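Local coordinates for ferripyochelin binding protein (Pyrococcus horikoshii, PDB 1V3W), which probably acts as a zinc-dependent gamma-class carbonic anhydrase that interconverts carbon dioxide and bicarbonate, and also binds calcium, at residues A[27-32]-A[48-53]; A[93-98]-A[107-112]; A[32-37]-A[53-58]. All coordinates share one frame; numbering follows the deposited sequence.

Contact 1. Residues A[27-32]-A[48-53]; sequences GDVVLE and EQIYVG
Part of one flat face of a left-handed parallel beta-helix is built here, where strand 29-31 lies beside strand 49-52 of the following coil and the Val-30 side chain crosses the Tyr-51 ring at a slant. The axes run 4.8 Å apart with only 5° between their directions, and Val-29, Val-30 and Leu-31 pair in parallel with Ile-50, Tyr-51 and Val-52. Four backbone hydrogen bonds alternate along the pair: Ile-50 N to Asp-28 O, Val-30 N to Ile-50 O, Val-52 N to Val-30 O and Glu-32 N to Val-52 O, this last at 3.0 Å.

On the face carrying Val-30 and Tyr-51, Val-30 CB stands 3.6 Å from Tyr-51 CD1, while Val-30 CG1 is 3.6 Å from Tyr-51 CE1. The other branch of the valine, CG2, leans instead against the amide of Gln-49, 3.6 Å from its NE2. Farther along the ring, the hydroxyl OH of Tyr-51 reaches Glu-32 CG in the glutamate conformer described.

Such stacking of like positions from coil to coil is the signature of the hexapeptide-repeat fold, and the opposite face, with Val-29, Ile-50, Leu-31 and Val-52, turns into the helix interior. There Leu-31 CD2 packs 3.6 Å from Val-52 CG2, the two side chains pointing the same way, and both Val-29 and Leu-31 also touch Leu-43 of strand 42-45.

At the corner, Gln-49 is extended through CG and CD (chi2 -179°), which helps carry NE2 to within 2.9 Å of Asp-28 OD2. The bond is fairly straight at 161° and meets the syn side of the carboxylate, somewhat out of its plane. Asp-28 OD1 makes a salt bridge with Lys-9, giving both carboxylate oxygens a partner.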
loop_
_atom_site.group_PDB
_atom_site.type_symbol
_atom_site.label_atom_id
_atom_site.label_comp_id
_atom_site.label_asym_id
_atom_site.label_seq_id
_atom_site.Cartn_x
_atom_site.Cartn_y
_atom_site.Cartn_z
ATOM N N GLY A 27 1.638 11.331 16.870
ATOM C CA GLY A 27 0.796 12.399 17.374
ATOM C C GLY A 27 -0.571 12.157 17.976
ATOM O O GLY A 27 -0.751 11.316 18.858
ATOM N N ASP A 28 -1.534 12.929 17.482
ATOM C CA ASP A 28 -2.908 12.895 17.961
ATOM C C ASP A 28 -3.675 11.685 17.454
ATOM O O ASP A 28 -4.479 11.785 16.526
ATOM C CB ASP A 28 -3.620 14.186 17.545
ATOM C CG ASP A 28 -4.913 14.420 18.306
ATOM O OD1 ASP A 28 -5.564 15.451 18.046
ATOM O OD2 ASP A 28 -5.274 13.582 19.161
ATOM N N VAL A 29 -3.418 10.548 18.087
ATOM C CA VAL A 29 -4.065 9.297 17.734
ATOM C C VAL A 29 -4.601 8.649 18.998
ATOM O O VAL A 29 -3.911 8.593 20.017
ATOM C CB VAL A 29 -3.071 8.322 17.063
ATOM C CG1 VAL A 29 -3.762 7.000 16.753
ATOM C CG2 VAL A 29 -2.516 8.941 15.795
ATOM N N VAL A 30 -5.843 8.181 18.935
ATOM C CA VAL A 30 -6.462 7.513 20.068
ATOM C C VAL A 30 -6.818 6.093 19.645
ATOM O O VAL A 30 -7.511 5.895 18.647
ATOM C CB VAL A 30 -7.757 8.228 20.521
ATOM C CG1 VAL A 30 -8.376 7.477 21.690
ATOM C CG2 VAL A 30 -7.457 9.670 20.908
ATOM N N LEU A 31 -6.325 5.105 20.385
ATOM C CA LEU A 31 -6.621 3.706 20.090
ATOM C C LEU A 31 -7.308 3.140 21.331
ATOM O O LEU A 31 -6.676 2.980 22.376
ATOM C CB LEU A 31 -5.314 2.940 19.803
ATOM C CG LEU A 31 -4.455 3.442 18.630
ATOM C CD1 LEU A 31 -3.190 2.599 18.504
ATOM C CD2 LEU A 31 -5.263 3.385 17.345
ATOM N N GLU A 32 -8.590 2.783 21.210
ATOM C CA GLU A 32 -9.307 2.241 22.359
ATOM C C GLU A 32 -8.996 0.796 22.658
ATOM O O GLU A 32 -8.132 0.154 22.044
ATOM C CB GLU A 32 -10.833 2.367 22.185
ATOM C CG GLU A 32 -11.497 3.489 23.010
ATOM C CD GLU A 32 -11.842 3.108 24.458
ATOM O OE1 GLU A 32 -11.244 2.161 25.010
ATOM O OE2 GLU A 32 -12.714 3.782 25.050
ATOM N N GLU A 48 -5.274 16.696 12.043
ATOM C CA GLU A 48 -6.436 16.472 12.902
ATOM C C GLU A 48 -6.259 15.130 13.612
ATOM O O GLU A 48 -5.384 14.338 13.265
ATOM C CB GLU A 48 -7.733 16.436 12.087
ATOM C CG GLU A 48 -8.087 17.722 11.345
ATOM C CD GLU A 48 -8.293 18.909 12.267
ATOM O OE1 GLU A 48 -8.582 18.698 13.463
ATOM O OE2 GLU A 48 -8.180 20.056 11.786
ATOM N N GLN A 49 -7.100 14.872 14.604
ATOM C CA GLN A 49 -7.024 13.629 15.356
ATOM C C GLN A 49 -7.499 12.413 14.566
ATOM O O GLN A 49 -8.346 12.517 13.674
ATOM C CB GLN A 49 -7.870 13.737 16.630
ATOM C CG GLN A 49 -7.836 12.492 17.515
ATOM C CD GLN A 49 -8.701 12.628 18.760
ATOM O OE1 GLN A 49 -9.908 12.371 18.731
ATOM N NE2 GLN A 49 -8.084 13.042 19.859
ATOM N N ILE A 50 -6.921 11.262 14.894
ATOM C CA ILE A 50 -7.330 9.993 14.304
ATOM C C ILE A 50 -7.802 9.196 15.509
ATOM O O ILE A 50 -7.016 8.905 16.411
ATOM C CB ILE A 50 -6.165 9.243 13.637
ATOM C CG1 ILE A 50 -5.677 10.033 12.422
ATOM C CG2 ILE A 50 -6.624 7.844 13.216
ATOM C CD1 ILE A 50 -4.368 9.528 11.856
ATOM N N TYR A 51 -9.092 8.878 15.532
ATOM C CA TYR A 51 -9.682 8.127 16.632
ATOM C C TYR A 51 -10.116 6.749 16.152
ATOM O O TYR A 51 -10.809 6.636 15.142
ATOM C CB TYR A 51 -10.904 8.876 17.173
ATOM C CG TYR A 51 -11.592 8.173 18.317
ATOM C CD1 TYR A 51 -11.245 8.446 19.639
ATOM C CD2 TYR A 51 -12.567 7.208 18.077
ATOM C CE1 TYR A 51 -11.858 7.773 20.696
ATOM C CE2 TYR A 51 -13.179 6.528 19.121
ATOM C CZ TYR A 51 -12.821 6.815 20.423
ATOM O OH TYR A 51 -13.433 6.129 21.441
ATOM N N VAL A 52 -9.703 5.711 16.872
ATOM C CA VAL A 52 -10.070 4.343 16.528
ATOM C C VAL A 52 -10.824 3.720 17.702
ATOM O O VAL A 52 -10.250 3.487 18.768
ATOM C CB VAL A 52 -8.825 3.497 16.202
ATOM C CG1 VAL A 52 -9.241 2.101 15.763
ATOM C CG2 VAL A 52 -8.017 4.179 15.104
ATOM N N GLY A 53 -12.110 3.454 17.485
ATOM C CA GLY A 53 -12.963 2.891 18.520
ATOM C C GLY A 53 -12.691 1.455 18.918
ATOM O O GLY A 53 -11.931 0.748 18.264
#

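Contact 2. Residues A[93-98]-A[107-112]; sequences NYVIIG and AKIGDH
Tyr-94 and His-112 lay their rings almost parallel, with planes 10° apart and centroids separated by 4.7 Å, but slid so far that they barely overlap. The approach is therefore made mainly by the near end of the tyrosine: its CB comes 3.4 Å from His-112 ND1, and its CG sits 3.5 Å from His-112 CE1, while CD2 lies over one face of the imidazole. Similar first torsions, chi1 -53° in Tyr-94 and -69° in His-112, set each CG beside its own backbone N and send the two side chains the same way. Thr-152 of helix 146-169 hydrogen-bonds His-112 ND1, which should restrict rotation of the imidazole.

Asn-93 and Asp-111 repeat this side-by-side habit, their amide and carboxylate planes nearly parallel. Asp-111 OD1 accepts the backbone N of Asn-93 at 2.8 Å, on its anti side and out of the carboxylate plane; the amide oxygen of Asn-93 in turn takes Glu-76 N. His-112 N bonds Asn-93 O at 2.9 Å.

Towards the interior, Val-95 CG1 meets Ile-109 CG2 at 3.9 Å, the side chains crossing at about a right angle. Tyr-77 meets the Tyr-94 ring and Tyr-130 the His-112 ring, again with nearly parallel planes, a row of near-parallel rings at one corner of the left-handed beta-helix, running beside the C-terminal helix.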
loop_
_atom_site.group_PDB
_atom_site.type_symbol
_atom_site.label_atom_id
_atom_site.label_comp_id
_atom_site.label_asym_id
_atom_site.label_seq_id
_atom_site.Cartn_x
_atom_site.Cartn_y
_atom_site.Cartn_z
ATOM N N ASN A 93 -19.946 2.079 13.035
ATOM C CA ASN A 93 -19.679 0.811 13.699
ATOM C C ASN A 93 -19.976 -0.386 12.803
ATOM O O ASN A 93 -20.860 -0.325 11.948
ATOM C CB ASN A 93 -20.518 0.712 14.980
ATOM C CG ASN A 93 -20.304 1.892 15.910
ATOM O OD1 ASN A 93 -19.174 2.298 16.165
ATOM N ND2 ASN A 93 -21.396 2.443 16.434
ATOM N N TYR A 94 -19.226 -1.469 12.999
ATOM C CA TYR A 94 -19.401 -2.698 12.223
ATOM C C TYR A 94 -19.252 -2.416 10.736
ATOM O O TYR A 94 -20.144 -2.713 9.935
ATOM C CB TYR A 94 -20.779 -3.306 12.505
ATOM C CG TYR A 94 -21.054 -3.495 13.976
ATOM C CD1 TYR A 94 -20.541 -4.588 14.669
ATOM C CD2 TYR A 94 -21.784 -2.545 14.689
ATOM C CE1 TYR A 94 -20.744 -4.731 16.038
ATOM C CE2 TYR A 94 -21.989 -2.673 16.057
ATOM C CZ TYR A 94 -21.463 -3.767 16.724
ATOM O OH TYR A 94 -21.620 -3.888 18.080
ATOM N N VAL A 95 -18.115 -1.837 10.374
ATOM C CA VAL A 95 -17.832 -1.505 8.988
ATOM C C VAL A 95 -16.602 -2.246 8.506
ATOM O O VAL A 95 -15.581 -2.276 9.190
ATOM C CB VAL A 95 -17.569 0.006 8.813
ATOM C CG1 VAL A 95 -17.208 0.314 7.362
ATOM C CG2 VAL A 95 -18.798 0.801 9.235
ATOM N N ILE A 96 -16.714 -2.860 7.334
ATOM C CA ILE A 96 -15.588 -3.555 6.744
ATOM C C ILE A 96 -15.094 -2.698 5.590
ATOM O O ILE A 96 -15.790 -2.530 4.583
ATOM C CB ILE A 96 -15.978 -4.952 6.204
ATOM C CG1 ILE A 96 -16.341 -5.870 7.373
ATOM C CG2 ILE A 96 -14.816 -5.553 5.406
ATOM C CD1 ILE A 96 -16.756 -7.264 6.958
ATOM N N ILE A 97 -13.907 -2.129 5.756
ATOM C CA ILE A 97 -13.300 -1.311 4.718
ATOM C C ILE A 97 -12.473 -2.279 3.883
ATOM O O ILE A 97 -11.477 -2.833 4.355
ATOM C CB ILE A 97 -12.403 -0.211 5.334
ATOM C CG1 ILE A 97 -13.268 0.768 6.134
ATOM C CG2 ILE A 97 -11.637 0.523 4.243
ATOM C CD1 ILE A 97 -14.328 1.485 5.312
ATOM N N GLY A 98 -12.913 -2.493 2.649
ATOM C CA GLY A 98 -12.239 -3.416 1.755
ATOM C C GLY A 98 -10.756 -3.255 1.532
ATOM O O GLY A 98 -10.189 -2.167 1.650
ATOM N N ALA A 107 -16.286 12.032 3.874
ATOM C CA ALA A 107 -17.183 10.899 3.699
ATOM C C ALA A 107 -17.724 10.468 5.056
ATOM O O ALA A 107 -17.043 10.599 6.076
ATOM C CB ALA A 107 -16.448 9.741 3.035
ATOM N N LYS A 108 -18.956 9.968 5.059
ATOM C CA LYS A 108 -19.606 9.502 6.278
ATOM C C LYS A 108 -20.123 8.101 5.984
ATOM O O LYS A 108 -21.092 7.933 5.246
ATOM C CB LYS A 108 -20.782 10.417 6.650
ATOM C CG LYS A 108 -21.273 10.253 8.092
ATOM C CD LYS A 108 -22.710 10.744 8.283
ATOM C CE LYS A 108 -23.174 10.543 9.721
ATOM N NZ LYS A 108 -22.475 9.398 10.368
ATOM N N ILE A 109 -19.459 7.093 6.541
ATOM C CA ILE A 109 -19.866 5.710 6.328
ATOM C C ILE A 109 -20.762 5.270 7.478
ATOM O O ILE A 109 -20.375 5.361 8.643
ATOM C CB ILE A 109 -18.646 4.764 6.270
ATOM C CG1 ILE A 109 -17.587 5.321 5.311
ATOM C CG2 ILE A 109 -19.089 3.384 5.812
ATOM C CD1 ILE A 109 -18.082 5.527 3.893
ATOM N N GLY A 110 -21.960 4.800 7.144
ATOM C CA GLY A 110 -22.893 4.352 8.163
ATOM C C GLY A 110 -22.477 3.060 8.843
ATOM O O GLY A 110 -21.378 2.554 8.619
ATOM N N ASP A 111 -23.363 2.524 9.675
ATOM C CA ASP A 111 -23.083 1.289 10.397
ATOM C C ASP A 111 -23.466 0.062 9.583
ATOM O O ASP A 111 -24.372 0.117 8.750
ATOM C CB ASP A 111 -23.839 1.272 11.727
ATOM C CG ASP A 111 -23.671 2.555 12.511
ATOM O OD1 ASP A 111 -22.536 3.075 12.580
ATOM O OD2 ASP A 111 -24.678 3.040 13.066
ATOM N N HIS A 112 -22.773 -1.046 9.833
ATOM C CA HIS A 112 -23.028 -2.293 9.123
ATOM C C HIS A 112 -22.924 -2.068 7.622
ATOM O O HIS A 112 -23.880 -2.271 6.870
ATOM C CB HIS A 112 -24.410 -2.837 9.486
ATOM C CG HIS A 112 -24.507 -3.335 10.895
ATOM N ND1 HIS A 112 -23.785 -4.416 11.353
ATOM C CD2 HIS A 112 -25.238 -2.898 11.948
ATOM C CE1 HIS A 112 -24.069 -4.625 12.626
ATOM N NE2 HIS A 112 -24.948 -3.718 13.012
#

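Contact 3. Residues A[32-37]-A[53-58]; sequences EEKTSV and GKYSNV
Lys-34 runs alongside Tyr-55, its CD meeting the ring at the edge, 3.6 Å from Tyr-55 CE1. Both side chains point the same way, and both also touch Val-160 of helix 146-169. At its far end Lys-34 NZ forms a salt bridge with Glu-33 OE2, though the hydrogen bond within it is weak.

Lys-54 lies beside Glu-32, its CG 3.7 Å from Glu-32 CB, but bends at chi3 and chi4 (-64° and -66°), and its NZ forms a salt bridge with Glu-76 OE2. In the conformer described, Glu-32 OE1 accepts Glu-33 N at 2.8 Å through its anti lone pair.

Three backbone hydrogen bonds join the segments: Tyr-55 N bonds Glu-33 O at 3.1 Å, Ser-36 N bonds Ser-56 O, and Val-58 N bonds Ser-36 O at 2.8 Å. Thr-35, with chi1 54°, directs OG1 to Glu-32 O across its own turn.

Residues 32-35 and 53-56 each form a type II beta turn, with Lys-34 and Tyr-55 at positive phi in equivalent places. Two such turns stacked 4.8 Å apart (Lys-34 CA to Tyr-55 CA), each leading into a short parallel strand, mark a corner of the left-handed beta-helix.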
loop_
_atom_site.group_PDB
_atom_site.type_symbol
_atom_site.label_atom_id
_atom_site.label_comp_id
_atom_site.label_asym_id
_atom_site.label_seq_id
_atom_site.Cartn_x
_atom_site.Cartn_y
_atom_site.Cartn_z
ATOM N N GLU A 32 -8.590 2.783 21.210
ATOM C CA GLU A 32 -9.307 2.241 22.359
ATOM C C GLU A 32 -8.996 0.796 22.658
ATOM O O GLU A 32 -8.132 0.154 22.044
ATOM C CB GLU A 32 -10.833 2.367 22.185
ATOM C CG GLU A 32 -11.497 3.489 23.010
ATOM C CD GLU A 32 -11.842 3.108 24.458
ATOM O OE1 GLU A 32 -11.244 2.161 25.010
ATOM O OE2 GLU A 32 -12.714 3.782 25.050
ATOM N N GLU A 33 -9.715 0.303 23.654
ATOM C CA GLU A 33 -9.604 -1.088 24.061
ATOM C C GLU A 33 -9.795 -2.129 22.963
ATOM O O GLU A 33 -10.689 -2.011 22.127
ATOM C CB GLU A 33 -10.597 -1.313 25.207
ATOM C CG GLU A 33 -10.800 -2.737 25.673
ATOM C CD GLU A 33 -11.687 -2.792 26.904
ATOM O OE1 GLU A 33 -12.459 -1.832 27.125
ATOM O OE2 GLU A 33 -11.617 -3.793 27.646
ATOM N N LYS A 34 -8.923 -3.135 22.982
ATOM C CA LYS A 34 -8.951 -4.249 22.043
ATOM C C LYS A 34 -8.794 -3.891 20.570
ATOM O O LYS A 34 -9.244 -4.628 19.691
ATOM C CB LYS A 34 -10.222 -5.077 22.265
ATOM C CG LYS A 34 -10.241 -5.761 23.629
ATOM C CD LYS A 34 -11.551 -6.484 23.892
ATOM C CE LYS A 34 -11.512 -7.218 25.226
ATOM N NZ LYS A 34 -11.278 -6.292 26.367
ATOM N N THR A 35 -8.165 -2.751 20.306
ATOM C CA THR A 35 -7.911 -2.354 18.930
ATOM C C THR A 35 -6.582 -2.983 18.558
ATOM O O THR A 35 -5.848 -3.465 19.421
ATOM C CB THR A 35 -7.785 -0.821 18.764
ATOM O OG1 THR A 35 -6.792 -0.318 19.667
ATOM C CG2 THR A 35 -9.117 -0.147 19.025
ATOM N N SER A 36 -6.273 -2.988 17.271
ATOM C CA SER A 36 -5.013 -3.551 16.821
ATOM C C SER A 36 -4.533 -2.828 15.572
ATOM O O SER A 36 -5.324 -2.492 14.688
ATOM C CB SER A 36 -5.152 -5.060 16.561
ATOM O OG SER A 36 -6.219 -5.364 15.680
ATOM N N VAL A 37 -3.233 -2.568 15.530
ATOM C CA VAL A 37 -2.598 -1.890 14.408
ATOM C C VAL A 37 -1.501 -2.843 13.956
ATOM O O VAL A 37 -0.593 -3.182 14.722
ATOM C CB VAL A 37 -2.013 -0.531 14.842
ATOM C CG1 VAL A 37 -1.327 0.143 13.666
ATOM C CG2 VAL A 37 -3.131 0.365 15.368
ATOM N N GLY A 53 -12.110 3.454 17.485
ATOM C CA GLY A 53 -12.963 2.891 18.520
ATOM C C GLY A 53 -12.691 1.455 18.918
ATOM O O GLY A 53 -11.931 0.748 18.264
ATOM N N LYS A 54 -13.344 1.019 19.992
ATOM C CA LYS A 54 -13.164 -0.327 20.518
ATOM C C LYS A 54 -13.350 -1.460 19.518
ATOM O O LYS A 54 -14.210 -1.406 18.637
ATOM C CB LYS A 54 -14.108 -0.566 21.707
ATOM C CG LYS A 54 -13.842 0.323 22.916
ATOM C CD LYS A 54 -14.471 -0.243 24.191
ATOM C CE LYS A 54 -15.991 -0.301 24.116
ATOM N NZ LYS A 54 -16.604 1.054 24.055
ATOM N N TYR A 55 -12.519 -2.487 19.678
ATOM C CA TYR A 55 -12.569 -3.702 18.864
ATOM C C TYR A 55 -12.258 -3.518 17.387
ATOM O O TYR A 55 -12.563 -4.401 16.582
ATOM C CB TYR A 55 -13.952 -4.352 18.968
ATOM C CG TYR A 55 -14.569 -4.359 20.348
ATOM C CD1 TYR A 55 -14.070 -5.178 21.358
ATOM C CD2 TYR A 55 -15.676 -3.568 20.628
ATOM C CE1 TYR A 55 -14.671 -5.211 22.618
ATOM C CE2 TYR A 55 -16.283 -3.590 21.879
ATOM C CZ TYR A 55 -15.778 -4.414 22.866
ATOM O OH TYR A 55 -16.393 -4.452 24.097
ATOM N N SER A 56 -11.660 -2.391 17.023
ATOM C CA SER A 56 -11.355 -2.139 15.621
ATOM C C SER A 56 -9.909 -2.439 15.259
ATOM O O SER A 56 -9.004 -2.295 16.083
ATOM C CB SER A 56 -11.708 -0.692 15.266
ATOM O OG SER A 56 -13.112 -0.496 15.364
ATOM N N ASN A 57 -9.701 -2.868 14.017
ATOM C CA ASN A 57 -8.366 -3.206 13.541
ATOM C C ASN A 57 -7.959 -2.410 12.307
ATOM O O ASN A 57 -8.780 -2.119 11.440
ATOM C CB ASN A 57 -8.274 -4.704 13.230
ATOM C CG ASN A 57 -9.332 -5.167 12.240
ATOM O OD1 ASN A 57 -10.440 -5.561 12.628
ATOM N ND2 ASN A 57 -9.001 -5.120 10.962
ATOM N N VAL A 58 -6.676 -2.068 12.248
ATOM C CA VAL A 58 -6.099 -1.312 11.138
ATOM C C VAL A 58 -5.020 -2.244 10.601
ATOM O O VAL A 58 -3.943 -2.362 11.182
ATOM C CB VAL A 58 -5.473 0.002 11.644
ATOM C CG1 VAL A 58 -4.953 0.814 10.477
ATOM C CG2 VAL A 58 -6.515 0.804 12.427
#

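From the N terminus, the chain passes first through 27-32 and 32-37, then returns one coil later as 48-53 and 53-58. Contacts 1 and 3 consequently cross, share Glu-32 and Gly-53, and each close a span of 15 residues. Together they join two successive coils over one face, a corner and the start of the next face; Leu-31 CD1 packs against Val-37 CG2 across them, 3.9 Å apart. Contact 2 follows in series, closing a shorter span of eight residues between 93-98 and 107-112. Its centre lies about 17 Å from that of contact 1 and 15 Å from that of contact 3; it joins two later coils at a corner, reaching one sheet in common with each.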